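Local coordinates for protein lipolytic enzyme (Clostridium thermocellum, PDB 2VPT) that probably removes acetyl groups from xylan as the catalytic domain of a cellulosomal family 3 carbohydrate esterase, at residues A[101-113]-A[137-149]. Numbering follows the deposited sequence. Where two conformers were deposited one is given.
Sequences NLNATGLSNLIDQ and QYNAVIPGIVQQK
The Y138 ring lies between L102 and L107. L102 has two conformers, and its contacts here hold for the one given. In that copy its CD1 meets the ring at its edge, near the ring plane, 3.8 Å from Y138 CD1. CD1 of I142, from the same segment as the tyrosine, covers one face near the rim. L107 comes obliquely, with CD2 near Y138 OH. That hydroxyl is hydrogen-bonded to I91 O. CG of Y138 is anti to the backbone N (chi1 177°), which brings the ring and its hydroxyl up beside L107. In the same copy of L102, CD2 packs on Y138 CB, while CD1 touches both methyls of V141.

Farther along, I145 is a knob in a hole formed by A104, L107, S108 and I111. Its CD1 lies 3.9 Å from A104 CB, and its CG2 is 4.0 Å from I111 CD1. I142 CG1 adds a contact to L107 CD2, where the side chains cross at about a right angle. I111 and I142 both also reach V125 of the central sheet.

K149 closes the far end. Its chain bends at chi2 and passes I111 CG2 with its CD. NZ donates to S108 OG at 2.8 Å and forms a salt bridge with D112 OD1 at 2.6 Å. It meets OD1 on the syn side, 34° out of the carboxylate plane. A weak third bond goes to S108 O. The ammonium is thus shared between a carboxylate and a hydroxyl on successive turns of one helix.

At the start of that helix, N103 is the N-cap, and its OD1 accepts from G106 N. Helices 104-113 and 142-149 run roughly parallel; their axes approach to 10.2 Å and cross at -32°. They pack side by side against parallel strands, as neighbouring helices do in the alpha/beta/alpha sandwich of SGNH (GDSL) hydrolases.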
loop_
_atom_site.group_PDB
_atom_site.type_symbol
_atom_site.label_atom_id
_atom_site.label_comp_id
_atom_site.label_asym_id
_atom_site.label_seq_id
_atom_site.Cartn_x
_atom_site.Cartn_y
_atom_site.Cartn_z
ATOM N N ASN A 101 -17.303 -15.750 -9.334
ATOM C CA ASN A 101 -16.727 -16.478 -10.502
ATOM C C ASN A 101 -15.640 -17.220 -9.689
ATOM O O ASN A 101 -14.595 -16.640 -9.416
ATOM C CB ASN A 101 -16.291 -15.413 -11.497
ATOM C CG ASN A 101 -15.788 -15.980 -12.765
ATOM O OD1 ASN A 101 -16.212 -17.047 -13.191
ATOM N ND2 ASN A 101 -14.874 -15.274 -13.399
ATOM N N LEU A 102 -15.669 -18.528 -9.451
ATOM C CA LEU A 102 -14.603 -19.525 -9.766
ATOM C C LEU A 102 -13.814 -19.517 -11.074
ATOM O O LEU A 102 -14.081 -20.299 -11.960
ATOM C CB LEU A 102 -15.123 -20.940 -9.428
ATOM C CG LEU A 102 -14.184 -21.893 -8.669
ATOM C CD1 LEU A 102 -12.871 -22.090 -9.378
ATOM C CD2 LEU A 102 -13.991 -21.400 -7.239
ATOM N N ASN A 103 -12.765 -18.683 -11.148
ATOM C CA ASN A 103 -12.159 -18.382 -12.423
ATOM C C ASN A 103 -10.993 -19.279 -12.797
ATOM O O ASN A 103 -9.875 -18.818 -13.050
ATOM C CB ASN A 103 -11.778 -16.902 -12.489
ATOM C CG ASN A 103 -11.680 -16.381 -13.903
ATOM O OD1 ASN A 103 -11.899 -17.117 -14.877
ATOM N ND2 ASN A 103 -11.356 -15.089 -14.041
ATOM N N ALA A 104 -11.285 -20.569 -12.872
ATOM C CA ALA A 104 -10.334 -21.548 -13.334
ATOM C C ALA A 104 -9.843 -21.229 -14.738
ATOM O O ALA A 104 -8.646 -21.255 -15.006
ATOM C CB ALA A 104 -10.961 -22.931 -13.277
ATOM N N THR A 105 -10.764 -20.921 -15.653
ATOM C CA THR A 105 -10.362 -20.621 -17.015
ATOM C C THR A 105 -9.501 -19.354 -17.109
ATOM O O THR A 105 -8.519 -19.307 -17.862
ATOM C CB THR A 105 -11.593 -20.500 -17.960
ATOM O OG1 THR A 105 -12.253 -21.768 -18.034
ATOM C CG2 THR A 105 -11.159 -20.085 -19.335
ATOM N N GLY A 106 -9.862 -18.337 -16.337
ATOM C CA GLY A 106 -9.088 -17.106 -16.301
ATOM C C GLY A 106 -7.665 -17.333 -15.810
ATOM O O GLY A 106 -6.726 -16.802 -16.396
ATOM N N LEU A 107 -7.515 -18.144 -14.767
ATOM C CA LEU A 107 -6.176 -18.453 -14.238
ATOM C C LEU A 107 -5.342 -19.199 -15.285
ATOM O O LEU A 107 -4.186 -18.867 -15.527
ATOM C CB LEU A 107 -6.276 -19.249 -12.945
ATOM C CG LEU A 107 -4.928 -19.583 -12.297
ATOM C CD1 LEU A 107 -4.190 -18.293 -11.885
ATOM C CD2 LEU A 107 -5.142 -20.528 -11.121
ATOM N N SER A 108 -5.949 -20.206 -15.913
ATOM C CA SER A 108 -5.270 -20.994 -16.932
ATOM C C SER A 108 -4.798 -20.099 -18.061
ATOM O O SER A 108 -3.664 -20.194 -18.519
ATOM C CB SER A 108 -6.229 -22.062 -17.484
ATOM O OG SER A 108 -5.564 -22.899 -18.426
ATOM N N ASN A 109 -5.685 -19.218 -18.520
ATOM C CA ASN A 109 -5.352 -18.305 -19.601
ATOM C C ASN A 109 -4.277 -17.290 -19.211
ATOM O O ASN A 109 -3.443 -16.923 -20.028
ATOM C CB ASN A 109 -6.606 -17.574 -20.114
ATOM C CG ASN A 109 -7.569 -18.495 -20.816
ATOM O OD1 ASN A 109 -7.211 -19.613 -21.212
ATOM N ND2 ASN A 109 -8.809 -18.046 -20.952
ATOM N N LEU A 110 -4.327 -16.817 -17.966
ATOM C CA LEU A 110 -3.311 -15.888 -17.479
ATOM C C LEU A 110 -1.924 -16.533 -17.432
ATOM O O LEU A 110 -0.952 -15.901 -17.804
ATOM C CB LEU A 110 -3.726 -15.341 -16.108
ATOM C CG LEU A 110 -2.698 -14.438 -15.406
ATOM C CD1 LEU A 110 -2.322 -13.246 -16.281
ATOM C CD2 LEU A 110 -3.283 -13.963 -14.089
ATOM N N ILE A 111 -1.843 -17.785 -16.999
ATOM C CA ILE A 111 -0.576 -18.523 -17.015
ATOM C C ILE A 111 -0.039 -18.595 -18.443
ATOM O O ILE A 111 1.116 -18.289 -18.701
ATOM C CB ILE A 111 -0.735 -19.940 -16.408
ATOM C CG1 ILE A 111 -1.015 -19.839 -14.893
ATOM C CG2 ILE A 111 0.505 -20.813 -16.692
ATOM C CD1 ILE A 111 -1.579 -21.107 -14.291
ATOM N N ASP A 112 -0.903 -18.977 -19.380
ATOM C CA ASP A 112 -0.496 -19.058 -20.786
ATOM C C ASP A 112 -0.009 -17.711 -21.299
ATOM O O ASP A 112 0.993 -17.627 -22.000
ATOM C CB ASP A 112 -1.652 -19.523 -21.678
ATOM C CG ASP A 112 -2.050 -20.978 -21.442
ATOM O OD1 ASP A 112 -1.345 -21.701 -20.711
ATOM O OD2 ASP A 112 -3.093 -21.389 -22.004
ATOM N N GLN A 113 -0.727 -16.656 -20.932
ATOM C CA GLN A 113 -0.382 -15.304 -21.352
ATOM C C GLN A 113 1.003 -14.875 -20.876
ATOM O O GLN A 113 1.777 -14.290 -21.619
ATOM C CB GLN A 113 -1.430 -14.323 -20.831
ATOM C CG GLN A 113 -1.178 -12.876 -21.222
ATOM C CD GLN A 113 -2.207 -11.928 -20.611
ATOM O OE1 GLN A 113 -3.262 -12.350 -20.169
ATOM N NE2 GLN A 113 -1.892 -10.647 -20.585
ATOM N N GLN A 137 -12.994 -23.593 -2.178
ATOM C CA GLN A 137 -13.565 -24.027 -3.440
ATOM C C GLN A 137 -12.680 -23.654 -4.624
ATOM O O GLN A 137 -12.551 -24.398 -5.595
ATOM C CB GLN A 137 -14.954 -23.414 -3.636
ATOM C CG GLN A 137 -15.786 -24.131 -4.678
ATOM C CD GLN A 137 -17.163 -23.527 -4.895
ATOM O OE1 GLN A 137 -17.460 -22.405 -4.478
ATOM N NE2 GLN A 137 -18.007 -24.277 -5.573
ATOM N N TYR A 138 -12.075 -22.468 -4.545
ATOM C CA TYR A 138 -11.131 -22.015 -5.565
ATOM C C TYR A 138 -9.776 -22.720 -5.404
ATOM O O TYR A 138 -9.190 -23.169 -6.384
ATOM C CB TYR A 138 -10.964 -20.495 -5.490
ATOM C CG TYR A 138 -9.951 -19.926 -6.446
ATOM C CD1 TYR A 138 -9.999 -20.204 -7.792
ATOM C CD2 TYR A 138 -8.931 -19.104 -5.998
ATOM C CE1 TYR A 138 -9.088 -19.696 -8.666
ATOM C CE2 TYR A 138 -8.007 -18.598 -6.861
ATOM C CZ TYR A 138 -8.074 -18.888 -8.197
ATOM O OH TYR A 138 -7.156 -18.399 -9.103
ATOM N N ASN A 139 -9.309 -22.856 -4.172
ATOM C CA ASN A 139 -8.048 -23.575 -3.930
ATOM C C ASN A 139 -8.071 -24.939 -4.622
ATOM O O ASN A 139 -7.077 -25.358 -5.224
ATOM C CB ASN A 139 -7.820 -23.803 -2.440
ATOM C CG ASN A 139 -7.391 -22.560 -1.697
ATOM O OD1 ASN A 139 -7.075 -21.528 -2.290
ATOM N ND2 ASN A 139 -7.368 -22.662 -0.378
ATOM N N ALA A 140 -9.215 -25.627 -4.549
ATOM C CA ALA A 140 -9.324 -26.975 -5.092
ATOM C C ALA A 140 -8.930 -27.072 -6.549
ATOM O O ALA A 140 -8.393 -28.096 -6.973
ATOM C CB ALA A 140 -10.745 -27.504 -4.914
ATOM N N VAL A 141 -9.224 -26.052 -7.352
ATOM C CA VAL A 141 -8.978 -26.137 -8.799
ATOM C C VAL A 141 -7.544 -25.838 -9.232
ATOM O O VAL A 141 -7.135 -26.200 -10.332
ATOM C CB VAL A 141 -9.946 -25.241 -9.623
ATOM C CG1 VAL A 141 -11.407 -25.517 -9.216
ATOM C CG2 VAL A 141 -9.606 -23.761 -9.503
ATOM N N ILE A 142 -6.755 -25.200 -8.369
ATOM C CA ILE A 142 -5.464 -24.679 -8.796
ATOM C C ILE A 142 -4.399 -25.756 -9.082
ATOM O O ILE A 142 -3.732 -25.678 -10.101
ATOM C CB ILE A 142 -4.965 -23.625 -7.792
ATOM C CG1 ILE A 142 -5.927 -22.426 -7.781
ATOM C CG2 ILE A 142 -3.550 -23.151 -8.166
ATOM C CD1 ILE A 142 -5.632 -21.391 -6.713
ATOM N N PRO A 143 -4.242 -26.759 -8.186
ATOM C CA PRO A 143 -3.187 -27.749 -8.472
ATOM C C PRO A 143 -3.307 -28.452 -9.828
ATOM O O PRO A 143 -2.307 -28.707 -10.492
ATOM C CB PRO A 143 -3.319 -28.759 -7.335
ATOM C CG PRO A 143 -4.168 -28.158 -6.325
ATOM C CD PRO A 143 -4.904 -27.009 -6.900
ATOM N N GLY A 144 -4.536 -28.776 -10.239
ATOM C CA GLY A 144 -4.740 -29.444 -11.516
ATOM C C GLY A 144 -4.415 -28.576 -12.711
ATOM O O GLY A 144 -3.869 -29.044 -13.706
ATOM N N ILE A 145 -4.723 -27.280 -12.604
ATOM C CA ILE A 145 -4.406 -26.346 -13.666
ATOM C C ILE A 145 -2.886 -26.254 -13.821
ATOM O O ILE A 145 -2.348 -26.307 -14.925
ATOM C CB ILE A 145 -4.984 -24.935 -13.382
ATOM C CG1 ILE A 145 -6.516 -24.955 -13.487
ATOM C CG2 ILE A 145 -4.411 -23.916 -14.331
ATOM C CD1 ILE A 145 -7.173 -23.832 -12.714
ATOM N N VAL A 146 -2.186 -26.108 -12.698
ATOM C CA VAL A 146 -0.734 -25.993 -12.760
ATOM C C VAL A 146 -0.112 -27.278 -13.307
ATOM O O VAL A 146 0.759 -27.224 -14.159
ATOM C CB VAL A 146 -0.141 -25.630 -11.393
ATOM C CG1 VAL A 146 1.381 -25.731 -11.436
ATOM C CG2 VAL A 146 -0.585 -24.212 -10.979
ATOM N N GLN A 147 -0.600 -28.426 -12.837
ATOM C CA GLN A 147 -0.019 -29.710 -13.245
ATOM C C GLN A 147 -0.155 -29.982 -14.746
ATOM O O GLN A 147 0.770 -30.499 -15.363
ATOM C CB GLN A 147 -0.610 -30.850 -12.433
ATOM C CG GLN A 147 0.155 -32.174 -12.577
ATOM C CD GLN A 147 1.582 -32.085 -12.060
ATOM O OE1 GLN A 147 1.818 -31.749 -10.894
ATOM N NE2 GLN A 147 2.538 -32.372 -12.928
ATOM N N GLN A 148 -1.301 -29.610 -15.316
ATOM C CA GLN A 148 -1.563 -29.698 -16.766
ATOM C C GLN A 148 -0.495 -28.952 -17.583
ATOM O O GLN A 148 0.024 -29.462 -18.570
ATOM C CB GLN A 148 -2.972 -29.133 -17.033
ATOM C CG GLN A 148 -3.641 -29.361 -18.394
ATOM C CD GLN A 148 -5.159 -29.095 -18.332
ATOM O OE1 GLN A 148 -5.755 -29.068 -17.247
ATOM N NE2 GLN A 148 -5.785 -28.913 -19.492
ATOM N N LYS A 149 -0.127 -27.751 -17.132
ATOM C CA LYS A 149 0.834 -26.917 -17.849
ATOM C C LYS A 149 2.248 -27.467 -17.659
ATOM O O LYS A 149 3.052 -27.483 -18.590
ATOM C CB LYS A 149 0.802 -25.477 -17.324
ATOM C CG LYS A 149 -0.573 -24.838 -17.186
ATOM C CD LYS A 149 -0.983 -24.081 -18.408
ATOM C CE LYS A 149 -2.351 -23.446 -18.205
ATOM N NZ LYS A 149 -3.043 -23.258 -19.491
#